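Local coordinates for protein nucleoporin NUP82 (PDB 3PBP) that helps build the nuclear pore complex as a nucleoporin, its N-terminal beta-propeller domain, represented here, containing the region that interacts with NUP116, at residues K168-N171 against A177-N180; L185-S188 against T193-C196; L218-L223 against E261-R266. The protein carries 1 engineered substitution. All blocks are in the same frame, centred on the assembly; numbering follows the deposited sequence.

Interaction 1 of 3, residues K168-N171 against A177-N180; sequences KPNN and ARVN
The guanidinium of Arg178 lays a face against Pro169 while backbone oxygens grip its ends: NH1 donates to the carbonyl of Asn167, NH2 to that of Asp148, and these bonds largely fix how the group is turned. CA of Pro169 sits off-centre above that face, 3.8 Å from Arg178 CZ, and the proline ring runs alongside the arginine, its CG 3.9 Å from Arg178 NH1. Two weak hydrogen bonds, from NE (3.3 Å) and NH2, go to Asn180 OD1 as secondary ties. Arg178 reaches this place because CG is tucked between the backbone N and carbonyl carbon (chi1 52°) and the chain then runs extended to NE. Along the way CD passes 3.1 Å from Lys168 O. Asn170 slides past the arginine stem in the opposite direction: its ND2 touches Arg178 CB at 3.4 Å and Ala177 CB at 3.7 Å, with the amide nearly perpendicular (86°) to the guanidinium. A leucine in place of Arg178 would probably leave the carbonyls of Asn167 and Asp148 without this donor and set the 168-171 loop free to shift. Beside this contact Asn171 packs on Glu146 of the NUP116 chain. Within the two segments the arms meet by van der Waals contact; the polar tie comes from NH1 to the carbonyl of Asn167, just ahead of Lys168, and from NH2 to Asp148.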
loop_
_atom_site.group_PDB
_atom_site.type_symbol
_atom_site.label_atom_id
_atom_site.label_comp_id
_atom_site.label_asym_id
_atom_site.label_seq_id
_atom_site.Cartn_x
_atom_site.Cartn_y
_atom_site.Cartn_z
ATOM N N LYS A 168 -2.961 -2.416 11.902
ATOM C CA LYS A 168 -2.761 -3.359 12.997
ATOM C C LYS A 168 -3.796 -4.472 12.930
ATOM O O LYS A 168 -4.904 -4.279 12.409
ATOM C CB LYS A 168 -2.889 -2.647 14.341
ATOM C CG LYS A 168 -1.917 -1.510 14.561
ATOM C CD LYS A 168 -2.203 -0.829 15.887
ATOM C CE LYS A 168 -1.508 0.523 15.991
ATOM N NZ LYS A 168 -1.992 1.326 17.158
ATOM N N PRO A 169 -3.451 -5.660 13.452
ATOM C CA PRO A 169 -4.409 -6.767 13.421
ATOM C C PRO A 169 -5.657 -6.449 14.252
ATOM O O PRO A 169 -5.601 -5.670 15.208
ATOM C CB PRO A 169 -3.603 -7.933 13.986
ATOM C CG PRO A 169 -2.195 -7.600 13.589
ATOM C CD PRO A 169 -2.126 -6.125 13.892
ATOM N N ASN A 170 -6.780 -7.051 13.869
ATOM C CA ASN A 170 -8.047 -6.853 14.564
ATOM C C ASN A 170 -8.524 -8.106 15.280
ATOM O O ASN A 170 -8.031 -9.215 15.039
ATOM C CB ASN A 170 -9.144 -6.434 13.584
ATOM C CG ASN A 170 -9.082 -4.967 13.235
ATOM O OD1 ASN A 170 -9.103 -4.107 14.119
ATOM N ND2 ASN A 170 -9.016 -4.665 11.938
ATOM N N ASN A 171 -9.494 -7.899 16.167
ATOM C CA ASN A 171 -10.117 -8.972 16.927
ATOM C C ASN A 171 -11.507 -9.087 16.357
ATOM O O ASN A 171 -12.495 -9.092 17.089
ATOM C CB ASN A 171 -10.199 -8.623 18.414
ATOM C CG ASN A 171 -8.886 -8.855 19.134
ATOM O OD1 ASN A 171 -8.405 -9.993 19.222
ATOM N ND2 ASN A 171 -8.289 -7.778 19.645
ATOM N N ALA A 177 -11.992 -7.021 7.978
ATOM C CA ALA A 177 -11.834 -6.235 9.198
ATOM C C ALA A 177 -10.891 -5.070 8.854
ATOM O O ALA A 177 -11.185 -3.898 9.126
ATOM C CB ALA A 177 -11.235 -7.096 10.306
ATOM N N ARG A 178 -9.761 -5.420 8.238
ATOM C CA ARG A 178 -8.725 -4.473 7.793
ATOM C C ARG A 178 -8.123 -5.092 6.514
ATOM O O ARG A 178 -8.556 -6.175 6.084
ATOM C CB ARG A 178 -7.632 -4.344 8.852
ATOM C CG ARG A 178 -7.105 -5.712 9.268
ATOM C CD ARG A 178 -5.680 -5.681 9.751
ATOM N NE ARG A 178 -5.080 -7.002 9.598
ATOM C CZ ARG A 178 -3.783 -7.254 9.709
ATOM N NH1 ARG A 178 -2.937 -6.273 9.982
ATOM N NH2 ARG A 178 -3.333 -8.484 9.526
ATOM N N VAL A 179 -7.127 -4.437 5.915
ATOM C CA VAL A 179 -6.526 -4.978 4.696
ATOM C C VAL A 179 -5.596 -6.160 4.971
ATOM O O VAL A 179 -4.611 -6.031 5.696
ATOM C CB VAL A 179 -5.727 -3.916 3.934
ATOM C CG1 VAL A 179 -5.327 -4.451 2.572
ATOM C CG2 VAL A 179 -6.544 -2.665 3.797
ATOM N N ASN A 180 -5.912 -7.305 4.372
ATOM C CA ASN A 180 -5.123 -8.519 4.538
ATOM C C ASN A 180 -4.555 -8.993 3.216
ATOM O O ASN A 180 -5.029 -8.604 2.152
ATOM C CB ASN A 180 -5.986 -9.634 5.132
ATOM C CG ASN A 180 -6.356 -9.372 6.584
ATOM O OD1 ASN A 180 -5.523 -9.539 7.484
ATOM N ND2 ASN A 180 -7.601 -8.941 6.822
#

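Interaction 2 of 3, residues L185-S188 against T193-C196; sequences LEFS and TLYC
Phe187 and Leu194 face each other as a non-hydrogen-bonded pair in an antiparallel beta hairpin, strands 182-187 and 194-198 of one propeller blade. From the phenylalanine backbone, CB comes 4.1 Å from Thr193 O, and CD1 draws nearer to that oxygen, at 3.4 Å. CG, CD2, CE2 and CZ all look onto one methyl, Leu194 CD1. It stands over the ring centre, 3.8 Å from the centroid and 7° off the normal, a CH-pi contact. Leu194 sends CG anti to its own N (chi1 178°), and CD1 then fits between the phenylalanine ring and CG of Leu185. Next in line, Leu185 CD1 touches Cys196 SG at 3.6 Å. This apolar face turns to the preceding blade, where Val143 and Leu145 of strand 141-146 meet it. Glu186 and Tyr195 point to the other face, toward Ile302 of strand 299-306, so the hairpin is packed between sheets on both sides. Their backbones pair reciprocally: Glu186 N to Tyr195 O (3.1 Å) and Tyr195 N to Glu186 O (2.8 Å). At the turn end Ser188 N donates almost straight (178°) to Thr193 O at 2.9 Å, while Ser188 OG accepts from the N of Asp190 and Thr193 OG1 bonds to the Asp190 carboxylate. Next to this closure Ser188 CB rests 3.6 Å from Tyr195 CE2.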
loop_
_atom_site.group_PDB
_atom_site.type_symbol
_atom_site.label_atom_id
_atom_site.label_comp_id
_atom_site.label_asym_id
_atom_site.label_seq_id
_atom_site.Cartn_x
_atom_site.Cartn_y
_atom_site.Cartn_z
ATOM N N LEU A 185 3.450 -2.878 -2.369
ATOM C CA LEU A 185 3.282 -1.524 -1.871
ATOM C C LEU A 185 3.920 -0.592 -2.878
ATOM O O LEU A 185 4.915 -0.944 -3.526
ATOM C CB LEU A 185 4.034 -1.387 -0.561
ATOM C CG LEU A 185 3.248 -1.069 0.687
ATOM C CD1 LEU A 185 2.040 -1.986 0.779
ATOM C CD2 LEU A 185 4.171 -1.223 1.879
ATOM N N GLU A 186 3.368 0.605 -2.986
ATOM C CA GLU A 186 3.890 1.571 -3.928
ATOM C C GLU A 186 3.381 2.957 -3.574
ATOM O O GLU A 186 2.205 3.155 -3.290
ATOM C CB GLU A 186 3.458 1.171 -5.352
ATOM C CG GLU A 186 3.908 2.085 -6.495
ATOM C CD GLU A 186 5.424 2.182 -6.643
ATOM O OE1 GLU A 186 6.115 1.167 -6.391
ATOM O OE2 GLU A 186 5.917 3.274 -7.031
ATOM N N PHE A 187 4.282 3.923 -3.575
ATOM C CA PHE A 187 3.898 5.286 -3.280
ATOM C C PHE A 187 3.391 6.000 -4.528
ATOM O O PHE A 187 3.888 5.798 -5.633
ATOM C CB PHE A 187 5.087 6.062 -2.724
ATOM C CG PHE A 187 5.227 5.983 -1.236
ATOM C CD1 PHE A 187 4.484 6.817 -0.405
ATOM C CD2 PHE A 187 6.113 5.072 -0.656
ATOM C CE1 PHE A 187 4.616 6.747 1.003
ATOM C CE2 PHE A 187 6.249 4.997 0.750
ATOM C CZ PHE A 187 5.497 5.838 1.578
ATOM N N SER A 188 2.385 6.831 -4.331
ATOM C CA SER A 188 1.847 7.621 -5.406
ATOM C C SER A 188 2.894 8.693 -5.669
ATOM O O SER A 188 3.686 9.013 -4.787
ATOM C CB SER A 188 0.553 8.284 -4.969
ATOM O OG SER A 188 0.170 9.249 -5.925
ATOM N N THR A 193 0.474 9.655 -0.610
ATOM C CA THR A 193 -0.381 8.474 -0.663
ATOM C C THR A 193 0.354 7.163 -0.826
ATOM O O THR A 193 1.292 7.070 -1.606
ATOM C CB THR A 193 -1.379 8.599 -1.830
ATOM O OG1 THR A 193 -2.206 9.754 -1.635
ATOM C CG2 THR A 193 -2.251 7.366 -1.917
ATOM N N LEU A 194 -0.086 6.141 -0.103
ATOM C CA LEU A 194 0.530 4.827 -0.214
ATOM C C LEU A 194 -0.509 3.825 -0.728
ATOM O O LEU A 194 -1.512 3.561 -0.066
ATOM C CB LEU A 194 1.079 4.377 1.145
ATOM C CG LEU A 194 1.717 2.993 1.178
ATOM C CD1 LEU A 194 2.933 2.955 0.248
ATOM C CD2 LEU A 194 2.116 2.650 2.615
ATOM N N TYR A 195 -0.272 3.289 -1.923
ATOM C CA TYR A 195 -1.172 2.310 -2.527
ATOM C C TYR A 195 -0.765 0.898 -2.106
ATOM O O TYR A 195 0.417 0.573 -2.101
ATOM C CB TYR A 195 -1.114 2.391 -4.058
ATOM C CG TYR A 195 -1.776 3.590 -4.684
ATOM C CD1 TYR A 195 -3.150 3.745 -4.657
ATOM C CD2 TYR A 195 -1.018 4.540 -5.362
ATOM C CE1 TYR A 195 -3.765 4.814 -5.296
ATOM C CE2 TYR A 195 -1.615 5.613 -6.005
ATOM C CZ TYR A 195 -2.992 5.743 -5.969
ATOM O OH TYR A 195 -3.592 6.791 -6.625
ATOM N N CYS A 196 -1.743 0.066 -1.771
ATOM C CA CYS A 196 -1.484 -1.315 -1.366
ATOM C C CYS A 196 -2.232 -2.253 -2.276
ATOM O O CYS A 196 -3.416 -2.055 -2.521
ATOM C CB CYS A 196 -1.972 -1.565 0.059
ATOM S SG CYS A 196 -1.208 -0.472 1.267
#

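Interaction 3 of 3, residues L218-L223 against E261-R266; sequences LNEKDL and ENWNSR
Trp263 lays its indole against Leu218, Glu220 and Leu223 at the foot of a helical insertion in the beta-propeller, where the chain enters helix 220-235 and later comes back out of helix 243-262. The ring is gripped on its faces and along its rim. Over one face lies the methyl CD2 of Leu223, 3.4 Å from Trp263 CD2 and offset toward the rim of the ring system, a CH-pi contact in which the leucine crosses the indole obliquely. On the opposite face is CA of Ser265, where the chain folds back past its own tryptophan. At the rim, NE1 donates to Leu218 O at 2.7 Å, the oxygen lying 17° out of the ring plane; this bond ties down the rotation of the indole. The six-membered ring reaches on to the first turn of helix 220-235. There Trp263 CH2 meets Glu220 CB at 3.5 Å, and Trp263 CZ2 comes equally near, 3.5 Å, to Glu220 N. The aliphatic part of Glu220 crosses the indole at about a right angle, and its extended chain takes the carboxylate farther from the ring than CB and CG. Behind these contacts is the torsion of Trp263: with CG anti to the backbone N (chi1 179°), the indole is thrown across to the other arm. The backbone of Leu218 is also hydrogen-bonded to Gly268, so the arms stay joined a few residues beyond the tryptophan. The helix start it packs on is itself capped by Asn219 in the N-cap position. Leu223 N bonds back to the carbonyl O of Asn219 at 2.9 Å, and Asp222 N donates the capping hydrogen bond to Asn219 OD1 (2.7 Å, 166° at the hydrogen).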
loop_
_atom_site.group_PDB
_atom_site.type_symbol
_atom_site.label_atom_id
_atom_site.label_comp_id
_atom_site.label_asym_id
_atom_site.label_seq_id
_atom_site.Cartn_x
_atom_site.Cartn_y
_atom_site.Cartn_z
ATOM N N LEU A 218 8.644 18.915 1.424
ATOM C CA LEU A 218 7.611 19.530 0.607
ATOM C C LEU A 218 8.096 20.869 0.050
ATOM O O LEU A 218 8.403 21.775 0.815
ATOM C CB LEU A 218 6.368 19.729 1.478
ATOM C CG LEU A 218 5.000 19.973 0.843
ATOM C CD1 LEU A 218 4.610 18.783 0.010
ATOM C CD2 LEU A 218 3.977 20.192 1.921
ATOM N N ASN A 219 8.191 20.997 -1.274
ATOM C CA ASN A 219 8.633 22.265 -1.834
ATOM C C ASN A 219 7.447 23.204 -1.936
ATOM O O ASN A 219 6.299 22.799 -1.742
ATOM C CB ASN A 219 9.324 22.095 -3.201
ATOM C CG ASN A 219 8.422 21.488 -4.280
ATOM O OD1 ASN A 219 7.205 21.629 -4.251
ATOM N ND2 ASN A 219 9.037 20.840 -5.260
ATOM N N GLU A 220 7.717 24.462 -2.239
ATOM C CA GLU A 220 6.655 25.449 -2.311
ATOM C C GLU A 220 5.562 25.151 -3.336
ATOM O O GLU A 220 4.389 25.376 -3.060
ATOM C CB GLU A 220 7.241 26.833 -2.572
ATOM C CG GLU A 220 6.312 27.930 -2.120
ATOM C CD GLU A 220 6.752 29.290 -2.588
ATOM O OE1 GLU A 220 6.806 29.507 -3.825
ATOM O OE2 GLU A 220 7.043 30.139 -1.713
ATOM N N LYS A 221 5.957 24.659 -4.508
ATOM C CA LYS A 221 5.030 24.320 -5.584
ATOM C C LYS A 221 4.061 23.259 -5.106
ATOM O O LYS A 221 2.848 23.410 -5.254
ATOM C CB LYS A 221 5.814 23.789 -6.786
ATOM C CG LYS A 221 4.996 23.356 -7.975
ATOM C CD LYS A 221 5.911 22.797 -9.045
ATOM C CE LYS A 221 5.116 22.208 -10.211
ATOM N NZ LYS A 221 5.951 21.409 -11.182
ATOM N N ASP A 222 4.602 22.186 -4.529
ATOM C CA ASP A 222 3.783 21.091 -4.022
ATOM C C ASP A 222 2.944 21.479 -2.808
ATOM O O ASP A 222 1.826 20.992 -2.655
ATOM C CB ASP A 222 4.648 19.877 -3.670
ATOM C CG ASP A 222 5.212 19.190 -4.897
ATOM O OD1 ASP A 222 4.557 19.239 -5.966
ATOM O OD2 ASP A 222 6.305 18.588 -4.781
ATOM N N LEU A 223 3.479 22.338 -1.943
ATOM C CA LEU A 223 2.721 22.764 -0.773
ATOM C C LEU A 223 1.451 23.510 -1.220
ATOM O O LEU A 223 0.367 23.317 -0.658
ATOM C CB LEU A 223 3.574 23.667 0.125
ATOM C CG LEU A 223 2.797 24.488 1.162
ATOM C CD1 LEU A 223 1.961 23.565 2.020
ATOM C CD2 LEU A 223 3.755 25.280 2.020
ATOM N N GLU A 261 1.289 26.706 7.753
ATOM C CA GLU A 261 1.703 27.629 8.803
ATOM C C GLU A 261 3.052 27.284 9.411
ATOM O O GLU A 261 3.733 28.150 9.935
ATOM C CB GLU A 261 0.684 27.657 9.936
ATOM C CG GLU A 261 -0.728 28.020 9.535
ATOM C CD GLU A 261 -1.649 28.160 10.747
ATOM O OE1 GLU A 261 -1.564 29.204 11.435
ATOM O OE2 GLU A 261 -2.439 27.222 11.023
ATOM N N ASN A 262 3.443 26.022 9.370
ATOM C CA ASN A 262 4.717 25.646 9.963
ATOM C C ASN A 262 5.760 25.230 8.951
ATOM O O ASN A 262 6.850 24.795 9.316
ATOM C CB ASN A 262 4.502 24.524 10.961
ATOM C CG ASN A 262 3.416 24.847 11.926
ATOM O OD1 ASN A 262 2.263 24.496 11.715
ATOM N ND2 ASN A 262 3.766 25.556 12.986
ATOM N N TRP A 263 5.421 25.367 7.677
ATOM C CA TRP A 263 6.331 24.998 6.617
ATOM C C TRP A 263 7.572 25.878 6.679
ATOM O O TRP A 263 7.456 27.104 6.782
ATOM C CB TRP A 263 5.639 25.175 5.270
ATOM C CG TRP A 263 6.504 24.831 4.112
ATOM C CD1 TRP A 263 7.002 23.602 3.801
ATOM C CD2 TRP A 263 6.955 25.718 3.091
ATOM N NE1 TRP A 263 7.733 23.666 2.642
ATOM C CE2 TRP A 263 7.719 24.955 2.182
ATOM C CE3 TRP A 263 6.785 27.085 2.848
ATOM C CZ2 TRP A 263 8.313 25.514 1.046
ATOM C CZ3 TRP A 263 7.379 27.642 1.714
ATOM C CH2 TRP A 263 8.133 26.853 0.829
ATOM N N ASN A 264 8.748 25.247 6.631
ATOM C CA ASN A 264 10.034 25.951 6.643
ATOM C C ASN A 264 10.447 26.113 5.184
ATOM O O ASN A 264 10.903 25.167 4.566
ATOM C CB ASN A 264 11.077 25.109 7.383
ATOM C CG ASN A 264 12.440 25.773 7.430
ATOM O OD1 ASN A 264 12.971 26.227 6.408
ATOM N ND2 ASN A 264 13.022 25.824 8.622
ATOM N N SER A 265 10.301 27.306 4.630
ATOM C CA SER A 265 10.624 27.497 3.223
ATOM C C SER A 265 12.079 27.282 2.839
ATOM O O SER A 265 12.373 26.790 1.752
ATOM C CB SER A 265 10.165 28.886 2.743
ATOM O OG SER A 265 10.941 29.935 3.268
ATOM N N ARG A 266 12.991 27.640 3.729
ATOM C CA ARG A 266 14.402 27.496 3.424
ATOM C C ARG A 266 14.894 26.065 3.358
ATOM O O ARG A 266 15.932 25.797 2.763
ATOM C CB ARG A 266 15.237 28.317 4.406
ATOM C CG ARG A 266 15.301 29.794 3.998
ATOM C CD ARG A 266 16.116 30.604 4.982
ATOM N NE ARG A 266 17.446 30.031 5.153
ATOM C CZ ARG A 266 18.281 30.366 6.128
ATOM N NH1 ARG A 266 17.925 31.275 7.025
ATOM N NH2 ARG A 266 19.466 29.779 6.215
#

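In the fold
Along the chain the three contacts follow one another without overlap. Interaction 1 lies in the connection from strand 164-166 to strand 182-187, interaction 2 on the hairpin that comes next, and interaction 3 where the helical insertion leaves and rejoins the propeller. Interaction 2 is the innermost, its centre about 7 Å from that of the chain; interactions 1 and 3 lie about 18 and 22 Å from it, centre to centre, and about 35 Å from each other. Strand 182-187 links interaction 1 directly to interaction 2. A buried blade core thus carries two peripheral elaborations, the loop of interaction 1 abutting the NUP116 chain.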